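Long-range contact in histidine--tRNA ligase (Thermus thermophilus, PDB 1H4V), which catalyses the ATP-dependent joining of L-histidine to tRNA(His), releasing AMP and diphosphate, and works as a homodimer: residues A[100-112]-A[122-134]. Residues are numbered along the deposited sequence; the frame is centred on the assembly and turned at random.
Sequences QPVRLWMAGPMFR and RQFHQVNYEALGS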
loop_
_atom_site.group_PDB
_atom_site.type_symbol
_atom_site.label_atom_id
_atom_site.label_comp_id
_atom_site.label_asym_id
_atom_site.label_seq_id
_atom_site.Cartn_x
_atom_site.Cartn_y
_atom_site.Cartn_z
ATOM N N GLN A 100 -22.193 4.033 -16.682
ATOM C CA GLN A 100 -20.989 4.008 -17.500
ATOM C C GLN A 100 -20.600 5.384 -18.028
ATOM O O GLN A 100 -21.459 6.216 -18.311
ATOM C CB GLN A 100 -21.201 3.040 -18.663
ATOM C CG GLN A 100 -21.631 1.653 -18.225
ATOM C CD GLN A 100 -20.530 0.907 -17.493
ATOM O OE1 GLN A 100 -19.429 0.747 -18.011
ATOM N NE2 GLN A 100 -20.828 0.436 -16.292
ATOM N N PRO A 101 -19.291 5.636 -18.182
ATOM C CA PRO A 101 -18.210 4.689 -17.888
ATOM C C PRO A 101 -17.829 4.582 -16.412
ATOM O O PRO A 101 -18.128 5.458 -15.607
ATOM C CB PRO A 101 -17.056 5.227 -18.718
ATOM C CG PRO A 101 -17.255 6.705 -18.598
ATOM C CD PRO A 101 -18.754 6.853 -18.819
ATOM N N VAL A 102 -17.165 3.490 -16.064
ATOM C CA VAL A 102 -16.717 3.305 -14.697
ATOM C C VAL A 102 -15.243 3.692 -14.702
ATOM O O VAL A 102 -14.449 3.131 -15.455
ATOM C CB VAL A 102 -16.864 1.849 -14.247
ATOM C CG1 VAL A 102 -16.369 1.697 -12.827
ATOM C CG2 VAL A 102 -18.325 1.423 -14.369
ATOM N N ARG A 103 -14.893 4.676 -13.884
ATOM C CA ARG A 103 -13.521 5.129 -13.806
ATOM C C ARG A 103 -12.863 4.527 -12.571
ATOM O O ARG A 103 -13.376 4.635 -11.456
ATOM C CB ARG A 103 -13.472 6.663 -13.765
ATOM C CG ARG A 103 -13.935 7.345 -15.058
ATOM C CD ARG A 103 -13.717 8.858 -14.970
ATOM N NE ARG A 103 -14.164 9.590 -16.153
ATOM C CZ ARG A 103 -15.438 9.800 -16.473
ATOM N NH1 ARG A 103 -16.417 9.331 -15.707
ATOM N NH2 ARG A 103 -15.734 10.506 -17.550
ATOM N N LEU A 104 -11.720 3.883 -12.769
ATOM C CA LEU A 104 -11.017 3.254 -11.651
ATOM C C LEU A 104 -9.549 3.635 -11.639
ATOM O O LEU A 104 -8.960 3.949 -12.676
ATOM C CB LEU A 104 -11.114 1.727 -11.743
ATOM C CG LEU A 104 -12.485 1.068 -11.930
ATOM C CD1 LEU A 104 -12.272 -0.372 -12.371
ATOM C CD2 LEU A 104 -13.290 1.122 -10.654
ATOM N N TRP A 105 -8.952 3.623 -10.458
ATOM C CA TRP A 105 -7.538 3.908 -10.363
ATOM C C TRP A 105 -6.979 3.017 -9.277
ATOM O O TRP A 105 -7.711 2.535 -8.404
ATOM C CB TRP A 105 -7.255 5.388 -10.068
ATOM C CG TRP A 105 -7.412 5.792 -8.642
ATOM C CD1 TRP A 105 -8.560 6.183 -8.018
ATOM C CD2 TRP A 105 -6.376 5.854 -7.660
ATOM N NE1 TRP A 105 -8.303 6.491 -6.703
ATOM C CE2 TRP A 105 -6.972 6.294 -6.454
ATOM C CE3 TRP A 105 -5.003 5.574 -7.679
ATOM C CZ2 TRP A 105 -6.238 6.471 -5.271
ATOM C CZ3 TRP A 105 -4.271 5.752 -6.498
ATOM C CH2 TRP A 105 -4.896 6.195 -5.310
ATOM N N MET A 106 -5.672 2.804 -9.338
ATOM C CA MET A 106 -5.003 1.940 -8.394
ATOM C C MET A 106 -3.512 2.253 -8.367
ATOM O O MET A 106 -2.925 2.704 -9.355
ATOM C CB MET A 106 -5.247 0.485 -8.821
ATOM C CG MET A 106 -4.469 -0.598 -8.084
ATOM S SD MET A 106 -5.081 -2.242 -8.591
ATOM C CE MET A 106 -4.007 -2.656 -9.985
ATOM N N ALA A 107 -2.910 2.028 -7.212
ATOM C CA ALA A 107 -1.492 2.235 -7.036
ATOM C C ALA A 107 -1.014 0.992 -6.312
ATOM O O ALA A 107 -1.653 0.536 -5.366
ATOM C CB ALA A 107 -1.239 3.473 -6.195
ATOM N N GLY A 108 0.097 0.425 -6.754
ATOM C CA GLY A 108 0.590 -0.755 -6.074
ATOM C C GLY A 108 1.797 -1.380 -6.731
ATOM O O GLY A 108 2.245 -0.927 -7.773
ATOM N N PRO A 109 2.355 -2.431 -6.132
ATOM C CA PRO A 109 3.528 -3.081 -6.718
ATOM C C PRO A 109 3.222 -3.961 -7.931
ATOM O O PRO A 109 2.129 -4.513 -8.045
ATOM C CB PRO A 109 4.083 -3.888 -5.547
ATOM C CG PRO A 109 2.867 -4.255 -4.802
ATOM C CD PRO A 109 2.097 -2.948 -4.777
ATOM N N MET A 110 4.197 -4.051 -8.833
ATOM C CA MET A 110 4.116 -4.883 -10.024
ATOM C C MET A 110 5.397 -5.711 -9.990
ATOM O O MET A 110 6.386 -5.338 -9.355
ATOM C CB MET A 110 4.100 -4.066 -11.310
ATOM C CG MET A 110 2.935 -3.127 -11.448
ATOM S SD MET A 110 1.362 -3.970 -11.547
ATOM C CE MET A 110 0.171 -2.587 -11.253
ATOM N N PHE A 111 5.375 -6.832 -10.690
ATOM C CA PHE A 111 6.495 -7.753 -10.687
ATOM C C PHE A 111 6.909 -8.131 -12.090
ATOM O O PHE A 111 6.102 -8.544 -12.911
ATOM C CB PHE A 111 6.090 -8.950 -9.837
ATOM C CG PHE A 111 5.669 -8.554 -8.459
ATOM C CD1 PHE A 111 6.626 -8.330 -7.470
ATOM C CD2 PHE A 111 4.330 -8.310 -8.169
ATOM C CE1 PHE A 111 6.257 -7.870 -6.204
ATOM C CE2 PHE A 111 3.944 -7.848 -6.910
ATOM C CZ PHE A 111 4.910 -7.625 -5.924
ATOM N N ARG A 112 8.200 -7.971 -12.327
ATOM C CA ARG A 112 8.851 -8.204 -13.616
ATOM C C ARG A 112 10.009 -9.160 -13.312
ATOM O O ARG A 112 10.803 -8.903 -12.418
ATOM C CB ARG A 112 9.401 -6.860 -14.111
ATOM C CG ARG A 112 9.749 -6.752 -15.582
ATOM C CD ARG A 112 9.846 -5.265 -15.974
ATOM N NE ARG A 112 11.004 -4.599 -15.366
ATOM C CZ ARG A 112 11.083 -3.279 -15.165
ATOM N NH1 ARG A 112 10.074 -2.478 -15.508
ATOM N NH2 ARG A 112 12.174 -2.729 -14.649
ATOM N N ARG A 122 12.715 -5.377 -10.317
ATOM C CA ARG A 122 11.929 -6.584 -10.538
ATOM C C ARG A 122 10.621 -6.354 -9.794
ATOM O O ARG A 122 9.601 -6.963 -10.110
ATOM C CB ARG A 122 12.682 -7.821 -10.051
ATOM C CG ARG A 122 13.799 -8.234 -11.011
ATOM C CD ARG A 122 14.808 -9.157 -10.348
ATOM N NE ARG A 122 14.436 -10.562 -10.437
ATOM C CZ ARG A 122 14.919 -11.506 -9.637
ATOM N NH1 ARG A 122 15.787 -11.186 -8.680
ATOM N NH2 ARG A 122 14.551 -12.772 -9.803
ATOM N N GLN A 123 10.661 -5.468 -8.798
ATOM C CA GLN A 123 9.449 -5.063 -8.089
ATOM C C GLN A 123 9.423 -3.550 -8.218
ATOM O O GLN A 123 10.339 -2.867 -7.759
ATOM C CB GLN A 123 9.425 -5.409 -6.588
ATOM C CG GLN A 123 8.078 -4.954 -5.959
ATOM C CD GLN A 123 7.889 -5.251 -4.467
ATOM O OE1 GLN A 123 8.196 -6.338 -3.985
ATOM N NE2 GLN A 123 7.343 -4.284 -3.741
ATOM N N PHE A 124 8.403 -3.023 -8.881
ATOM C CA PHE A 124 8.283 -1.580 -9.010
ATOM C C PHE A 124 6.857 -1.233 -8.654
ATOM O O PHE A 124 6.049 -2.125 -8.404
ATOM C CB PHE A 124 8.636 -1.112 -10.433
ATOM C CG PHE A 124 7.865 -1.817 -11.535
ATOM C CD1 PHE A 124 6.779 -1.203 -12.145
ATOM C CD2 PHE A 124 8.248 -3.087 -11.973
ATOM C CE1 PHE A 124 6.084 -1.827 -13.177
ATOM C CE2 PHE A 124 7.560 -3.730 -13.005
ATOM C CZ PHE A 124 6.474 -3.094 -13.609
ATOM N N HIS A 125 6.550 0.053 -8.602
ATOM C CA HIS A 125 5.202 0.487 -8.276
ATOM C C HIS A 125 4.663 1.383 -9.372
ATOM O O HIS A 125 5.398 2.159 -9.991
ATOM C CB HIS A 125 5.197 1.246 -6.950
ATOM C CG HIS A 125 5.708 0.445 -5.796
ATOM N ND1 HIS A 125 7.044 0.144 -5.631
ATOM C CD2 HIS A 125 5.058 -0.159 -4.773
ATOM C CE1 HIS A 125 7.195 -0.614 -4.559
ATOM N NE2 HIS A 125 6.005 -0.813 -4.021
ATOM N N GLN A 126 3.382 1.262 -9.652
ATOM C CA GLN A 126 2.818 2.128 -10.656
ATOM C C GLN A 126 1.417 2.525 -10.297
ATOM O O GLN A 126 0.761 1.874 -9.474
ATOM C CB GLN A 126 2.859 1.493 -12.056
ATOM C CG GLN A 126 2.209 0.154 -12.241
ATOM C CD GLN A 126 2.170 -0.251 -13.724
ATOM O OE1 GLN A 126 3.175 -0.148 -14.437
ATOM N NE2 GLN A 126 1.009 -0.710 -14.186
ATOM N N VAL A 127 0.986 3.634 -10.879
ATOM C CA VAL A 127 -0.359 4.125 -10.661
ATOM C C VAL A 127 -1.120 3.816 -11.932
ATOM O O VAL A 127 -0.627 4.075 -13.025
ATOM C CB VAL A 127 -0.365 5.642 -10.414
ATOM C CG1 VAL A 127 -1.796 6.173 -10.487
ATOM C CG2 VAL A 127 0.260 5.944 -9.048
ATOM N N ASN A 128 -2.306 3.240 -11.797
ATOM C CA ASN A 128 -3.115 2.916 -12.965
ATOM C C ASN A 128 -4.432 3.650 -12.925
ATOM O O ASN A 128 -5.018 3.828 -11.861
ATOM C CB ASN A 128 -3.417 1.413 -13.050
ATOM C CG ASN A 128 -2.262 0.608 -13.612
ATOM O OD1 ASN A 128 -1.319 0.266 -12.902
ATOM N ND2 ASN A 128 -2.333 0.303 -14.898
ATOM N N TYR A 129 -4.884 4.068 -14.097
ATOM C CA TYR A 129 -6.160 4.743 -14.247
ATOM C C TYR A 129 -6.862 4.042 -15.407
ATOM O O TYR A 129 -6.272 3.844 -16.466
ATOM C CB TYR A 129 -5.982 6.212 -14.609
ATOM C CG TYR A 129 -7.284 6.841 -15.055
ATOM C CD1 TYR A 129 -8.291 7.144 -14.134
ATOM C CD2 TYR A 129 -7.526 7.096 -16.400
ATOM C CE1 TYR A 129 -9.506 7.687 -14.543
ATOM C CE2 TYR A 129 -8.736 7.633 -16.825
ATOM C CZ TYR A 129 -9.720 7.927 -15.890
ATOM O OH TYR A 129 -10.913 8.462 -16.309
ATOM N N GLU A 130 -8.122 3.693 -15.211
ATOM C CA GLU A 130 -8.888 3.002 -16.236
ATOM C C GLU A 130 -10.341 3.505 -16.305
ATOM O O GLU A 130 -11.027 3.625 -15.285
ATOM C CB GLU A 130 -8.868 1.499 -15.926
ATOM C CG GLU A 130 -8.180 0.605 -16.951
ATOM C CD GLU A 130 -6.754 1.014 -17.305
ATOM O OE1 GLU A 130 -6.499 1.254 -18.500
ATOM O OE2 GLU A 130 -5.886 1.085 -16.411
ATOM N N ALA A 131 -10.792 3.810 -17.516
ATOM C CA ALA A 131 -12.161 4.259 -17.774
ATOM C C ALA A 131 -12.754 3.172 -18.663
ATOM O O ALA A 131 -12.421 3.078 -19.838
ATOM C CB ALA A 131 -12.148 5.588 -18.513
ATOM N N LEU A 132 -13.629 2.348 -18.096
ATOM C CA LEU A 132 -14.231 1.234 -18.827
ATOM C C LEU A 132 -15.712 1.394 -19.122
ATOM O O LEU A 132 -16.462 1.919 -18.299
ATOM C CB LEU A 132 -14.046 -0.050 -18.026
ATOM C CG LEU A 132 -12.646 -0.258 -17.471
ATOM C CD1 LEU A 132 -12.670 -1.288 -16.351
ATOM C CD2 LEU A 132 -11.740 -0.687 -18.587
ATOM N N GLY A 133 -16.122 0.919 -20.298
ATOM C CA GLY A 133 -17.520 0.972 -20.680
ATOM C C GLY A 133 -17.924 1.908 -21.799
ATOM O O GLY A 133 -19.075 1.892 -22.219
ATOM N N SER A 134 -17.006 2.715 -22.306
ATOM C CA SER A 134 -17.374 3.636 -23.366
ATOM C C SER A 134 -16.317 3.819 -24.447
ATOM O O SER A 134 -15.119 3.752 -24.185
ATOM C CB SER A 134 -17.729 4.998 -22.760
ATOM O OG SER A 134 -18.051 5.927 -23.778
#
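Phe124 lays its ring over Met110, whose CB makes a CH-pi contact 3.7 Å from the ring centroid. Over the opposite face, toward the rim, lies NH1 of Arg112, 3.8 Å from Phe124 CE2, with guanidinium and ring planes 26° apart. Phe124 CG sits between its own backbone N and carbonyl carbon (chi1 53°), which swings the ring across to the other strand. With an alanine in place of Phe124, Met110 CB would probably lose its ring face and the Arg112 guanidinium its flat partner, although the salt bridge from Arg112 NH2 to Glu114 would remain. Met110 bends at chi2 and crosses Gln126 at about a right angle, CG to CG 3.5 Å. Gln126 NE2 in turn donates to Asn128 OD1 (2.8 Å), on a lone pair in the carbonyl plane. Strands 102-111 and 123-132 form a long, twisted antiparallel hairpin in the mixed catalytic sheet. It corresponds to motif 2, whose loop probably contacts ATP and the tRNA acceptor end, as in other class II synthetases. Eleven backbone hydrogen bonds join the two segments. On the face with Trp105 and Val127, Arg103 runs alongside Tyr129, its CD 3.1 Å from the hydroxyl OH. The Arg103 guanidinium also makes a salt bridge with Glu142 of helix 137-153. Further along, Phe111 CE1 meets Gln123 OE1 at 3.3 Å, ring and amide planes 68° apart. That same oxygen accepts a hydrogen bond from Ile43 N of the second subunit.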